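Local coordinates for protein Ulp1-like SUMO protease (Chaetomium thermophilum, PDB 6DG4) that probably removes SUMO from its conjugates as a cysteine protease of the Ulp1 (C48) family, this chain being the C-terminal catalytic domain, at residues Q10-L15 with E225-L230; G199-V204 with L230-I235; F95-L100 with A167-L172; T127-I132 with L140-P145; G146-S151 with A184-V189. One frame throughout, in Å; residues are numbered along the deposited sequence. Where two conformers were deposited one is given.

Contact 1. Residues Q10-L15 with E225-L230; sequences QLITPL and EAQLPL
Ile12 pushes its side chain between Gln227 and Leu230, at the start of helix 228-241. Take it from the root: CB sits 4.0 Å from Gln227 OE1. CG1 lies beside the backbone N (chi1 -55°), which leaves CG2 anti to it, and CG2 runs down to Gln227 O at 3.7 Å and to Leu230 CG at 3.8 Å. CG1 carries the other branch along Gln227 OE1, and its tip, CD1, lies 3.7 Å from that oxygen and, more loosely, beside Leu228 CD2. Leu230 slides past Ile12 in the opposite direction and lays CD2 on the main chain beyond, 3.5 Å from Thr13 C. An alanine in place of Leu230 is likely to leave Ile12 CG2 and the Thr13-Pro14 peptide without their apolar cover. The polar side is held by a water that takes N-H from Gln10 NE2 and Ile12 N and donates to Gln227 OE1 at 2.8 Å. That same oxygen also accepts from Thr224 N, which helps fix the amide, while the Gln10 amide stands almost perpendicular to it (89°). The arrangement is that of an irregular N-terminal segment, leading into helix 17-27, laid over the first turn of helix 228-241 in a C48 peptidase domain.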
# COMPACT_ATOMS: atom_id res chain seq x y z
N GLN A 10 11.52 15.34 4.54
CA GLN A 10 10.39 15.54 3.65
C GLN A 10 10.07 14.27 2.88
O GLN A 10 10.92 13.71 2.19
CB GLN A 10 10.73 16.67 2.68
CG GLN A 10 9.56 17.13 1.83
CD GLN A 10 8.66 18.08 2.58
OE1 GLN A 10 9.12 19.06 3.15
NE2 GLN A 10 7.36 17.78 2.59
N LEU A 11 8.80 13.84 2.95
CA LEU A 11 8.42 12.56 2.37
C LEU A 11 8.44 12.59 0.85
O LEU A 11 8.93 11.65 0.21
CB LEU A 11 7.03 12.14 2.87
CG LEU A 11 6.51 10.81 2.31
CD1 LEU A 11 7.37 9.64 2.79
CD2 LEU A 11 5.05 10.60 2.69
N ILE A 12 7.89 13.64 0.25
CA ILE A 12 7.73 13.74 -1.19
C ILE A 12 8.60 14.89 -1.67
O ILE A 12 8.28 16.06 -1.40
CB ILE A 12 6.26 13.96 -1.60
CG1 ILE A 12 5.39 12.85 -1.01
CG2 ILE A 12 6.14 14.00 -3.11
CD1 ILE A 12 3.91 13.06 -1.23
N THR A 13 9.68 14.57 -2.36
CA THR A 13 10.70 15.52 -2.76
C THR A 13 10.97 15.43 -4.26
O THR A 13 10.78 14.37 -4.86
CB THR A 13 12.00 15.25 -2.00
OG1 THR A 13 12.32 13.86 -2.10
CG2 THR A 13 11.89 15.61 -0.54
N PRO A 14 11.44 16.51 -4.87
CA PRO A 14 11.70 16.47 -6.31
C PRO A 14 12.83 15.52 -6.68
O PRO A 14 13.78 15.32 -5.93
CB PRO A 14 12.07 17.93 -6.63
CG PRO A 14 12.49 18.52 -5.31
CD PRO A 14 11.66 17.84 -4.29
N LEU A 15 12.71 14.92 -7.86
CA LEU A 15 13.69 13.96 -8.34
C LEU A 15 14.91 14.65 -8.96
O LEU A 15 14.82 15.77 -9.46
CB LEU A 15 13.07 13.05 -9.40
CG LEU A 15 12.00 12.07 -8.92
CD1 LEU A 15 11.24 11.52 -10.11
CD2 LEU A 15 12.62 10.94 -8.14
N GLU A 225 -2.09 16.96 -0.55
CA GLU A 225 -2.64 16.61 -1.85
C GLU A 225 -1.89 17.30 -2.99
O GLU A 225 -1.68 16.70 -4.05
CB GLU A 225 -4.13 16.97 -1.89
CG GLU A 225 -4.80 16.57 -3.20
CD GLU A 225 -6.31 16.70 -3.16
OE1 GLU A 225 -6.80 17.79 -2.78
OE2 GLU A 225 -7.02 15.72 -3.51
N ALA A 226 -1.48 18.55 -2.79
CA ALA A 226 -0.80 19.28 -3.86
C ALA A 226 0.55 18.67 -4.24
O ALA A 226 1.07 18.98 -5.31
CB ALA A 226 -0.63 20.75 -3.47
N GLN A 227 1.12 17.82 -3.38
CA GLN A 227 2.37 17.13 -3.68
C GLN A 227 2.18 15.87 -4.52
O GLN A 227 3.17 15.25 -4.91
CB GLN A 227 3.09 16.76 -2.38
CG GLN A 227 3.55 17.95 -1.58
CD GLN A 227 3.95 17.57 -0.18
OE1 GLN A 227 3.70 16.46 0.27
NE2 GLN A 227 4.53 18.51 0.53
N LEU A 228 0.95 15.49 -4.81
CA LEU A 228 0.74 14.20 -5.45
C LEU A 228 1.16 14.13 -6.91
O LEU A 228 1.57 13.05 -7.35
CB LEU A 228 -0.69 13.71 -5.23
CG LEU A 228 -1.03 13.49 -3.75
CD1 LEU A 228 -2.41 12.90 -3.62
CD2 LEU A 228 -0.01 12.60 -3.03
N PRO A 229 1.11 15.20 -7.70
CA PRO A 229 1.70 15.10 -9.05
C PRO A 229 3.16 14.69 -9.01
O PRO A 229 3.60 13.84 -9.80
CB PRO A 229 1.48 16.50 -9.64
CG PRO A 229 0.22 16.96 -8.97
CD PRO A 229 0.34 16.45 -7.55
N LEU A 230 3.92 15.24 -8.08
CA LEU A 230 5.31 14.82 -7.91
C LEU A 230 5.39 13.39 -7.40
O LEU A 230 6.25 12.62 -7.84
CB LEU A 230 6.00 15.79 -6.96
CG LEU A 230 7.38 15.39 -6.45
CD1 LEU A 230 8.34 15.17 -7.61
CD2 LEU A 230 7.86 16.48 -5.50
O HOH W 1 5.93 15.45 1.64

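Contact 2. Residues G199-V204 with L230-I235; sequences GWDCGV and LQRQRI
Arg232 NH2 is gripped by two oxygens of the 199-201 turn. The straighter bond goes to Asp201 OD1, 3.0 Å at 167°, and forms a salt bridge; it arrives on the anti side of OD1, tilted 28° from the carboxylate plane. The second, to Trp200 O at 3.2 Å, is bent and weak. A water closes a ring beside them, accepting from Arg232 NE at 2.8 Å and donating to Asp201 OD1 at 2.7 Å, while NH1 turns to the carbonyls of Ala58 and Leu53. This joins helix 228-241 to the start of helix 202-215, which carries Cys202 near its N-terminal end, beside His137; Cys202 is probably the nucleophile, as in papain-like (clan CA) cysteine proteases. Val204 lays CG2 over the middle of the guanidinium, 3.6 Å above its plane. A leucine in place of Arg232 would probably leave the Asp201 carboxylate without its countercharge here. The other Val204 branch, CG1, put anti to the backbone N (chi1 -168°), packs 3.7 Å from Gln231 CG and also touches Ile235 CD1.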
# COMPACT_ATOMS: atom_id res chain seq x y z
N GLY A 199 -10.87 13.17 -7.21
CA GLY A 199 -11.13 11.74 -7.31
C GLY A 199 -9.96 10.94 -7.87
O GLY A 199 -9.68 9.83 -7.41
N TRP A 200 -9.25 11.51 -8.86
CA TRP A 200 -8.19 10.78 -9.53
C TRP A 200 -7.01 10.49 -8.61
O TRP A 200 -6.17 9.66 -8.95
CB TRP A 200 -7.67 11.54 -10.76
CG TRP A 200 -7.21 12.95 -10.44
CD1 TRP A 200 -6.15 13.31 -9.65
CD2 TRP A 200 -7.81 14.18 -10.88
NE1 TRP A 200 -6.05 14.68 -9.58
CE2 TRP A 200 -7.06 15.23 -10.33
CE3 TRP A 200 -8.89 14.49 -11.71
CZ2 TRP A 200 -7.36 16.57 -10.56
CZ3 TRP A 200 -9.19 15.82 -11.95
CH2 TRP A 200 -8.43 16.84 -11.37
N ASP A 201 -6.92 11.17 -7.47
CA ASP A 201 -5.76 11.02 -6.61
C ASP A 201 -5.88 9.84 -5.65
O ASP A 201 -4.90 9.53 -4.97
CB ASP A 201 -5.48 12.32 -5.85
CG ASP A 201 -4.63 13.29 -6.64
OD1 ASP A 201 -3.81 12.85 -7.47
OD2 ASP A 201 -4.77 14.51 -6.42
N CYS A 202 -7.03 9.16 -5.60
CA CYS A 202 -7.24 8.12 -4.59
C CYS A 202 -6.14 7.05 -4.59
O CYS A 202 -5.71 6.60 -3.53
CB CYS A 202 -8.62 7.47 -4.77
SG CYS A 202 -8.89 6.62 -6.36
N GLY A 203 -5.71 6.60 -5.77
CA GLY A 203 -4.67 5.59 -5.81
C GLY A 203 -3.35 6.09 -5.27
O GLY A 203 -2.58 5.33 -4.67
N VAL A 204 -3.06 7.38 -5.48
CA VAL A 204 -1.81 7.94 -4.97
C VAL A 204 -1.89 8.11 -3.46
O VAL A 204 -0.91 7.85 -2.74
CB VAL A 204 -1.45 9.25 -5.69
CG1 VAL A 204 -0.03 9.64 -5.35
CG2 VAL A 204 -1.63 9.12 -7.20
N LEU A 230 3.92 15.24 -8.08
CA LEU A 230 5.31 14.82 -7.91
C LEU A 230 5.39 13.39 -7.40
O LEU A 230 6.25 12.62 -7.84
CB LEU A 230 6.00 15.79 -6.96
CG LEU A 230 7.38 15.39 -6.45
CD1 LEU A 230 8.34 15.17 -7.61
CD2 LEU A 230 7.86 16.48 -5.50
N GLN A 231 4.52 13.01 -6.47
CA GLN A 231 4.54 11.65 -5.96
C GLN A 231 4.31 10.63 -7.07
O GLN A 231 4.87 9.53 -7.02
CB GLN A 231 3.50 11.50 -4.86
CG GLN A 231 3.44 10.14 -4.18
CD GLN A 231 4.63 9.82 -3.30
OE1 GLN A 231 5.76 10.25 -3.55
NE2 GLN A 231 4.38 9.03 -2.27
N ARG A 232 3.50 10.96 -8.08
CA ARG A 232 3.34 10.06 -9.21
C ARG A 232 4.67 9.81 -9.90
O ARG A 232 4.97 8.68 -10.30
CB ARG A 232 2.33 10.63 -10.21
CG ARG A 232 0.91 10.69 -9.67
CD ARG A 232 0.07 11.64 -10.51
NE ARG A 232 -1.29 11.72 -9.99
CZ ARG A 232 -2.29 10.93 -10.37
NH1 ARG A 232 -2.08 9.98 -11.27
NH2 ARG A 232 -3.49 11.07 -9.82
N GLN A 233 5.48 10.86 -10.08
CA GLN A 233 6.79 10.70 -10.70
C GLN A 233 7.69 9.84 -9.83
O GLN A 233 8.46 9.02 -10.34
CB GLN A 233 7.46 12.05 -10.90
CG GLN A 233 6.80 12.96 -11.87
CD GLN A 233 7.66 14.19 -12.09
OE1 GLN A 233 8.17 14.43 -13.19
NE2 GLN A 233 7.85 14.95 -11.04
N ARG A 234 7.63 10.04 -8.51
CA ARG A 234 8.47 9.26 -7.60
C ARG A 234 8.06 7.79 -7.61
O ARG A 234 8.93 6.91 -7.61
CB ARG A 234 8.38 9.84 -6.19
CG ARG A 234 8.94 11.26 -6.09
CD ARG A 234 9.00 11.75 -4.63
NE ARG A 234 9.85 10.85 -3.86
CZ ARG A 234 11.18 10.83 -3.91
NH1 ARG A 234 11.86 11.70 -4.65
NH2 ARG A 234 11.83 9.92 -3.21
N ILE A 235 6.76 7.51 -7.62
CA ILE A 235 6.29 6.13 -7.72
C ILE A 235 6.78 5.51 -9.01
O ILE A 235 7.25 4.36 -9.03
CB ILE A 235 4.76 6.08 -7.61
CG1 ILE A 235 4.30 6.46 -6.19
CG2 ILE A 235 4.23 4.69 -7.98
CD1 ILE A 235 2.84 6.84 -6.13
O HOH W 2 -1.96 14.23 -8.83

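Contact 3. Residues F95-L100 with A167-L172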
# COMPACT_ATOMS: atom_id res chain seq x y z
N PHE A 95 -7.21 -8.78 -6.08
CA PHE A 95 -8.20 -9.84 -6.05
C PHE A 95 -8.70 -10.13 -4.64
O PHE A 95 -9.74 -10.79 -4.50
CB PHE A 95 -7.61 -11.11 -6.66
CG PHE A 95 -7.34 -10.98 -8.14
CD1 PHE A 95 -8.33 -11.26 -9.06
CD2 PHE A 95 -6.11 -10.55 -8.60
CE1 PHE A 95 -8.10 -11.13 -10.41
CE2 PHE A 95 -5.87 -10.42 -9.96
CZ PHE A 95 -6.87 -10.71 -10.86
N PHE A 96 -8.02 -9.64 -3.61
CA PHE A 96 -8.39 -10.06 -2.26
C PHE A 96 -9.73 -9.46 -1.83
O PHE A 96 -10.63 -10.19 -1.41
CB PHE A 96 -7.30 -9.72 -1.25
CG PHE A 96 -7.64 -10.18 0.13
CD1 PHE A 96 -7.55 -11.52 0.45
CD2 PHE A 96 -8.08 -9.30 1.08
CE1 PHE A 96 -7.87 -11.96 1.72
CE2 PHE A 96 -8.41 -9.73 2.35
CZ PHE A 96 -8.30 -11.06 2.67
N TRP A 97 -9.87 -8.15 -1.91
CA TRP A 97 -11.11 -7.54 -1.42
C TRP A 97 -12.33 -8.09 -2.15
O TRP A 97 -13.32 -8.43 -1.48
CB TRP A 97 -11.03 -6.01 -1.47
CG TRP A 97 -12.19 -5.35 -0.81
CD1 TRP A 97 -13.21 -4.69 -1.42
CD2 TRP A 97 -12.46 -5.30 0.60
NE1 TRP A 97 -14.10 -4.23 -0.48
CE2 TRP A 97 -13.66 -4.58 0.77
CE3 TRP A 97 -11.81 -5.79 1.74
CZ2 TRP A 97 -14.22 -4.34 2.02
CZ3 TRP A 97 -12.36 -5.54 2.98
CH2 TRP A 97 -13.56 -4.83 3.12
N PRO A 98 -12.35 -8.21 -3.48
CA PRO A 98 -13.51 -8.83 -4.13
C PRO A 98 -13.77 -10.25 -3.65
O PRO A 98 -14.93 -10.65 -3.50
CB PRO A 98 -13.17 -8.76 -5.63
CG PRO A 98 -12.08 -7.78 -5.76
CD PRO A 98 -11.38 -7.66 -4.45
N ARG A 99 -12.71 -11.03 -3.41
CA ARG A 99 -12.89 -12.38 -2.89
C ARG A 99 -13.52 -12.35 -1.50
O ARG A 99 -14.40 -13.16 -1.19
CB ARG A 99 -11.54 -13.10 -2.85
CG ARG A 99 -11.61 -14.53 -2.35
CD ARG A 99 -11.80 -15.48 -3.50
NE ARG A 99 -11.92 -16.86 -3.07
CZ ARG A 99 -12.16 -17.87 -3.90
NH1 ARG A 99 -12.30 -17.64 -5.20
NH2 ARG A 99 -12.26 -19.11 -3.44
N LEU A 100 -13.06 -11.43 -0.66
CA LEU A 100 -13.61 -11.32 0.69
C LEU A 100 -15.09 -10.92 0.64
O LEU A 100 -15.91 -11.47 1.39
CB LEU A 100 -12.79 -10.32 1.49
CG LEU A 100 -13.08 -10.26 2.99
CD1 LEU A 100 -12.84 -11.62 3.63
CD2 LEU A 100 -12.23 -9.23 3.66
N ALA A 167 -15.74 -3.64 10.23
CA ALA A 167 -16.36 -4.89 10.68
C ALA A 167 -15.88 -6.08 9.86
O ALA A 167 -15.66 -7.17 10.41
CB ALA A 167 -17.88 -4.76 10.63
N LYS A 168 -15.74 -5.90 8.54
CA LYS A 168 -15.25 -6.99 7.70
C LYS A 168 -13.81 -7.35 8.04
O LYS A 168 -13.43 -8.53 8.00
CB LYS A 168 -15.40 -6.61 6.23
CG LYS A 168 -16.85 -6.66 5.78
CD LYS A 168 -17.01 -6.25 4.33
CE LYS A 168 -18.48 -6.21 3.95
NZ LYS A 168 -19.11 -7.55 4.07
N LEU A 169 -12.99 -6.35 8.37
CA LEU A 169 -11.63 -6.64 8.78
C LEU A 169 -11.60 -7.45 10.07
O LEU A 169 -10.80 -8.38 10.20
CB LEU A 169 -10.85 -5.33 8.93
CG LEU A 169 -10.66 -4.50 7.66
CD1 LEU A 169 -9.95 -3.20 7.99
CD2 LEU A 169 -9.90 -5.29 6.60
N LEU A 170 -12.43 -7.09 11.05
CA LEU A 170 -12.46 -7.85 12.29
C LEU A 170 -12.99 -9.26 12.08
O LEU A 170 -12.53 -10.20 12.74
CB LEU A 170 -13.28 -7.11 13.35
CG LEU A 170 -12.58 -5.87 13.92
CD1 LEU A 170 -13.57 -4.99 14.66
CD2 LEU A 170 -11.45 -6.26 14.85
N GLU A 171 -13.94 -9.45 11.16
CA GLU A 171 -14.39 -10.80 10.83
C GLU A 171 -13.25 -11.62 10.25
O GLU A 171 -13.09 -12.81 10.58
CB GLU A 171 -15.57 -10.73 9.85
CG GLU A 171 -16.85 -10.18 10.48
CD GLU A 171 -17.94 -9.84 9.47
OE1 GLU A 171 -17.68 -9.92 8.24
OE2 GLU A 171 -19.05 -9.48 9.90
N LEU A 172 -12.42 -11.00 9.41
CA LEU A 172 -11.27 -11.70 8.84
C LEU A 172 -10.28 -12.09 9.93
O LEU A 172 -9.78 -13.22 9.95
CB LEU A 172 -10.59 -10.79 7.80
CG LEU A 172 -9.29 -11.30 7.19
CD1 LEU A 172 -9.52 -12.57 6.39
CD2 LEU A 172 -8.69 -10.22 6.31
O HOH W 3 -16.65 -9.67 3.66
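Phe96 and Leu172 reach toward each other from opposite directions, between two helix segments that cross at 84° with their axes 12.3 Å apart, a gap that long side chains have to fill. Among the purely apolar contacts, Phe96 offers the rim of its ring: CZ lies 3.8 Å from Leu172 CD2, which sits near the ring plane. The second methyl of Leu172, CD1, reaches Leu100 CD1 at 4.4 Å, so one leucine serves two residues a helical turn apart. Trp97 belongs here too: with CG anti to the backbone N (chi1 -172°), its indole stretches across to helix 163-177, where CZ3 comes to 4.4 Å from Leu169 CD2. The indole also packs on the aliphatic chain of a lysine, CH2 resting 3.9 Å from Lys168 CD, and the two side chains cross at about a right angle. The polar link is indirect: a water donates to Leu100 O at 3.0 Å and accepts from Lys168 NZ at 3.3 Å. Trp97 NE1 turns to Glu134 instead. Behind the contact lies the central sheet, with Ile130 of strand 127-134 touching both Phe96 and Leu169 and Ile132 touching Trp97; helix 109-114 packs on Phe96 through Leu111 and Leu112.

Contact 4. Residues T127-I132 with L140-P145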
# COMPACT_ATOMS: atom_id res chain seq x y z
N THR A 127 2.32 -5.37 10.00
CA THR A 127 1.46 -4.59 9.12
C THR A 127 0.94 -5.45 7.99
O THR A 127 1.73 -6.08 7.28
CB THR A 127 2.25 -3.43 8.52
OG1 THR A 127 2.89 -2.70 9.58
CG2 THR A 127 1.35 -2.50 7.75
N ILE A 128 -0.38 -5.46 7.82
CA ILE A 128 -1.04 -6.10 6.69
C ILE A 128 -1.71 -5.00 5.88
O ILE A 128 -2.58 -4.28 6.39
CB ILE A 128 -2.08 -7.14 7.16
CG1 ILE A 128 -1.40 -8.22 8.00
CG2 ILE A 128 -2.80 -7.74 5.95
CD1 ILE A 128 -2.38 -9.20 8.64
N LEU A 129 -1.31 -4.87 4.61
CA LEU A 129 -1.81 -3.83 3.72
C LEU A 129 -2.81 -4.44 2.74
O LEU A 129 -2.46 -5.34 1.97
CB LEU A 129 -0.63 -3.22 2.95
CG LEU A 129 0.47 -2.57 3.79
CD1 LEU A 129 1.67 -2.23 2.90
CD2 LEU A 129 -0.03 -1.33 4.51
N ILE A 130 -4.04 -3.95 2.77
CA ILE A 130 -5.12 -4.46 1.94
C ILE A 130 -5.66 -3.32 1.09
O ILE A 130 -6.40 -2.46 1.58
CB ILE A 130 -6.24 -5.09 2.79
CG1 ILE A 130 -5.70 -6.27 3.60
CG2 ILE A 130 -7.41 -5.53 1.91
CD1 ILE A 130 -6.64 -6.75 4.69
N PRO A 131 -5.29 -3.25 -0.19
CA PRO A 131 -5.85 -2.22 -1.07
C PRO A 131 -7.29 -2.56 -1.42
O PRO A 131 -7.60 -3.70 -1.80
CB PRO A 131 -4.95 -2.26 -2.30
CG PRO A 131 -3.88 -3.25 -2.03
CD PRO A 131 -4.34 -4.12 -0.90
N ILE A 132 -8.17 -1.57 -1.32
CA ILE A 132 -9.60 -1.75 -1.52
C ILE A 132 -10.05 -0.81 -2.63
O ILE A 132 -9.81 0.40 -2.55
CB ILE A 132 -10.38 -1.44 -0.23
CG1 ILE A 132 -10.06 -2.48 0.85
CG2 ILE A 132 -11.88 -1.40 -0.51
CD1 ILE A 132 -10.70 -2.21 2.20
N LEU A 140 -7.32 2.17 1.65
CA LEU A 140 -6.34 1.26 2.23
C LEU A 140 -6.85 0.74 3.56
O LEU A 140 -7.08 1.53 4.48
CB LEU A 140 -5.01 1.98 2.46
CG LEU A 140 -3.89 1.10 3.02
CD1 LEU A 140 -3.43 0.09 1.97
CD2 LEU A 140 -2.73 1.94 3.53
N ALA A 141 -7.00 -0.57 3.67
CA ALA A 141 -7.20 -1.19 4.97
C ALA A 141 -5.84 -1.62 5.51
O ALA A 141 -4.98 -2.08 4.75
CB ALA A 141 -8.14 -2.39 4.86
N VAL A 142 -5.65 -1.45 6.81
CA VAL A 142 -4.40 -1.79 7.47
C VAL A 142 -4.75 -2.56 8.73
O VAL A 142 -5.45 -2.04 9.60
CB VAL A 142 -3.56 -0.55 7.81
CG1 VAL A 142 -2.22 -0.95 8.43
CG2 VAL A 142 -3.33 0.30 6.57
N ILE A 143 -4.27 -3.78 8.83
CA ILE A 143 -4.35 -4.55 10.07
C ILE A 143 -2.97 -4.52 10.70
O ILE A 143 -1.96 -4.73 10.02
CB ILE A 143 -4.84 -5.98 9.81
CG1 ILE A 143 -6.21 -5.97 9.12
CG2 ILE A 143 -4.89 -6.76 11.11
CD1 ILE A 143 -6.67 -7.34 8.63
N ARG A 144 -2.92 -4.24 12.00
CA ARG A 144 -1.67 -4.18 12.75
C ARG A 144 -1.76 -5.22 13.85
O ARG A 144 -2.22 -4.93 14.97
CB ARG A 144 -1.43 -2.77 13.29
CG ARG A 144 -1.39 -1.72 12.19
CD ARG A 144 -1.28 -0.32 12.76
NE ARG A 144 0.11 0.09 12.93
CZ ARG A 144 0.51 1.11 13.67
NH1 ARG A 144 -0.36 1.80 14.38
NH2 ARG A 144 1.80 1.42 13.70
N PRO A 145 -1.36 -6.47 13.58
CA PRO A 145 -1.63 -7.54 14.55
C PRO A 145 -0.96 -7.37 15.90
O PRO A 145 -1.56 -7.72 16.92
CB PRO A 145 -1.15 -8.80 13.81
CG PRO A 145 -1.35 -8.45 12.36
CD PRO A 145 -0.91 -7.01 12.29
O HOH W 4 1.46 -0.35 10.42
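Ile128 and Ile143 stand side by side on one face of the sheet, CB to CB 4.0 Å, and Ile130 and Ala141 form the next pair along. The isoleucines of this face reach beyond their own cross-strand mates. Because CG1 of Ile130 lies beside the backbone N (chi1 -61°), its CD1 leans obliquely across to Ile143 CD1 at 4.0 Å. Ile132 CD1 reaches Ala141 CB at 3.7 Å, and at the far end Ile128 CD1 crosses to Pro145 CG at about a right angle. On the opposite face Leu129 CD2 lies 4.2 Å from Val142 CG2 and a little farther from Leu140 CD2, while Thr127 CG2 meets Val142 CG1 at 4.0 Å. Underneath, Ile128 and Ile143 exchange two backbone hydrogen bonds, Ile128 N to Ile143 O being 2.8 Å, and Ile130 pairs likewise with Ala141; Leu129-Val142 and Pro131-Leu140 are the non-hydrogen-bonded pairs between and beyond. At the open end of the hairpin a water joins Thr127 OG1 and Arg144 NE. This is an antiparallel beta hairpin at the heart of the central mixed sheet, its isoleucine face packed on helix 163-177 and its Leu129-Pro131 face on helix 62-80, a helix-sheet-helix layering.

Contact 5. Residues G146-S151 with A184-V189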
# COMPACT_ATOMS: atom_id res chain seq x y z
N GLY A 146 0.27 -6.85 15.94
CA GLY A 146 0.92 -6.64 17.22
C GLY A 146 0.19 -5.63 18.08
O GLY A 146 0.28 -5.68 19.31
N ARG A 147 -0.51 -4.69 17.45
CA ARG A 147 -1.29 -3.69 18.16
C ARG A 147 -2.74 -4.11 18.38
O ARG A 147 -3.46 -3.43 19.11
CB ARG A 147 -1.25 -2.37 17.40
CG ARG A 147 0.16 -1.84 17.34
CD ARG A 147 0.27 -0.50 16.70
NE ARG A 147 1.67 -0.23 16.40
CZ ARG A 147 2.53 0.35 17.23
NH1 ARG A 147 2.15 0.74 18.44
NH2 ARG A 147 3.78 0.54 16.84
N ARG A 148 -3.15 -5.21 17.77
CA ARG A 148 -4.53 -5.69 17.83
C ARG A 148 -5.49 -4.62 17.31
O ARG A 148 -6.54 -4.35 17.90
CB ARG A 148 -4.93 -6.15 19.24
CG ARG A 148 -3.93 -7.08 19.93
CD ARG A 148 -3.79 -8.46 19.29
NE ARG A 148 -3.08 -9.34 20.21
CZ ARG A 148 -1.76 -9.45 20.29
NH1 ARG A 148 -0.98 -8.76 19.49
NH2 ARG A 148 -1.23 -10.25 21.20
N THR A 149 -5.14 -4.02 16.17
CA THR A 149 -6.01 -3.01 15.57
C THR A 149 -6.30 -3.31 14.11
O THR A 149 -5.51 -3.94 13.41
CB THR A 149 -5.45 -1.58 15.68
OG1 THR A 149 -4.23 -1.47 14.94
CG2 THR A 149 -5.21 -1.22 17.13
N VAL A 150 -7.46 -2.84 13.68
CA VAL A 150 -7.79 -2.75 12.26
C VAL A 150 -8.10 -1.29 11.95
O VAL A 150 -8.62 -0.55 12.80
CB VAL A 150 -8.98 -3.65 11.86
CG1 VAL A 150 -8.72 -5.10 12.27
CG2 VAL A 150 -10.29 -3.14 12.46
N SER A 151 -7.81 -0.89 10.72
CA SER A 151 -8.04 0.48 10.29
C SER A 151 -8.43 0.50 8.82
O SER A 151 -8.03 -0.37 8.04
CB SER A 151 -6.79 1.36 10.46
OG SER A 151 -6.32 1.36 11.80
N ALA A 184 -12.50 -8.45 22.70
CA ALA A 184 -12.48 -7.17 23.39
C ALA A 184 -11.11 -6.51 23.37
O ALA A 184 -11.02 -5.30 23.60
CB ALA A 184 -12.96 -7.33 24.83
N GLU A 185 -10.05 -7.26 23.10
CA GLU A 185 -8.71 -6.69 23.04
C GLU A 185 -8.35 -6.18 21.65
O GLU A 185 -7.31 -5.54 21.50
CB GLU A 185 -7.67 -7.70 23.56
CG GLU A 185 -7.72 -7.81 25.10
CD GLU A 185 -6.86 -8.91 25.71
OE1 GLU A 185 -5.64 -8.97 25.44
OE2 GLU A 185 -7.42 -9.70 26.51
N TRP A 186 -9.21 -6.40 20.66
CA TRP A 186 -9.08 -5.82 19.33
C TRP A 186 -9.94 -4.57 19.23
O TRP A 186 -10.97 -4.44 19.89
CB TRP A 186 -9.52 -6.83 18.26
CG TRP A 186 -8.46 -7.84 17.96
CD1 TRP A 186 -8.18 -8.97 18.67
CD2 TRP A 186 -7.50 -7.78 16.90
NE1 TRP A 186 -7.12 -9.64 18.10
CE2 TRP A 186 -6.68 -8.92 17.02
CE3 TRP A 186 -7.26 -6.88 15.85
CZ2 TRP A 186 -5.63 -9.17 16.13
CZ3 TRP A 186 -6.24 -7.14 14.98
CH2 TRP A 186 -5.43 -8.27 15.12
N GLN A 187 -9.50 -3.62 18.40
CA GLN A 187 -10.30 -2.45 18.15
C GLN A 187 -10.03 -1.90 16.76
O GLN A 187 -8.96 -2.12 16.17
CB GLN A 187 -10.08 -1.33 19.17
CG GLN A 187 -8.67 -0.82 19.23
CD GLN A 187 -8.45 0.04 20.46
OE1 GLN A 187 -8.92 1.17 20.54
NE2 GLN A 187 -7.74 -0.52 21.44
N ALA A 188 -11.01 -1.19 16.25
CA ALA A 188 -10.86 -0.40 15.04
C ALA A 188 -10.36 0.98 15.43
O ALA A 188 -10.90 1.59 16.36
CB ALA A 188 -12.19 -0.31 14.30
N VAL A 189 -9.33 1.45 14.75
CA VAL A 189 -8.70 2.73 15.05
C VAL A 189 -8.67 3.55 13.77
O VAL A 189 -8.25 3.06 12.72
CB VAL A 189 -7.27 2.55 15.58
CG1 VAL A 189 -6.55 3.90 15.68
CG2 VAL A 189 -7.29 1.84 16.93
O HOH W 5 -6.28 -2.98 20.55
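Thr149 and Val150 pair in parallel with Gln187 and Ala188, and the backbone contact runs on to Arg148-Trp186 and Ser151-Val189. Gln187 N bonds to Arg148 O at 3.1 Å, Val150 N donates to Gln187 O, and Val150 O receives Val189 N at 2.9 Å, so Val150 and Gln187 are each held through both their N-H and their C=O. Arg148 has positive phi (58°) and shares Arg144 as partner with Thr149, a G1 beta bulge. At this bulge the Arg148 backbone lies over the indole of Trp186: CA is 3.5 Å from the centroid of the six-membered ring, almost on its normal, a CH-pi contact. The Arg148 chain then folds back, bent at chi2 (-68°), and lays CD 3.7 Å from CE2 of the same ring before its NH1 reaches Pro145 O. On the Thr149-Gln187 face, Thr149 CG2 meets Val189 CG2 at 3.7 Å; on the other, Val150 CG2 packs 3.9 Å from Ala188 CB. At the end of the pairing Ser151 OG donates to Val189 O at 2.7 Å. The two strands belong to one beta-alpha-beta unit: helix 163-177 connects them and covers Val150 and Trp186, strand 137-144 flanks strand 149-153 on the side away from 187-188, and Phe181 meets the Trp186 ring.

How the contacts relate
The contacts fall into two groups. Contacts 1 and 2 share Leu230 and helix 228-241, their centres 9 Å apart, and a probable hydrogen bond joins Thr13 O to Arg234 NH1 at 2.9 Å. Contacts 3, 4 and 5 gather round the central sheet: Leu169 of contact 3 touches Ile130 and Ala141 of contact 4 and Val150 of contact 5, while contacts 4 and 5 are stitched by Val142 O to Ser151 N, 2.8 Å. Contacts 2 and 4 come within about 7 Å at their nearest atoms. Between these halves Cys202, on the 199-204 segment, meets His137 of strand 137-144, probably the thiol protease centre. Contact 1 lies about 31 Å, centre to centre, from both contact 3 and contact 5.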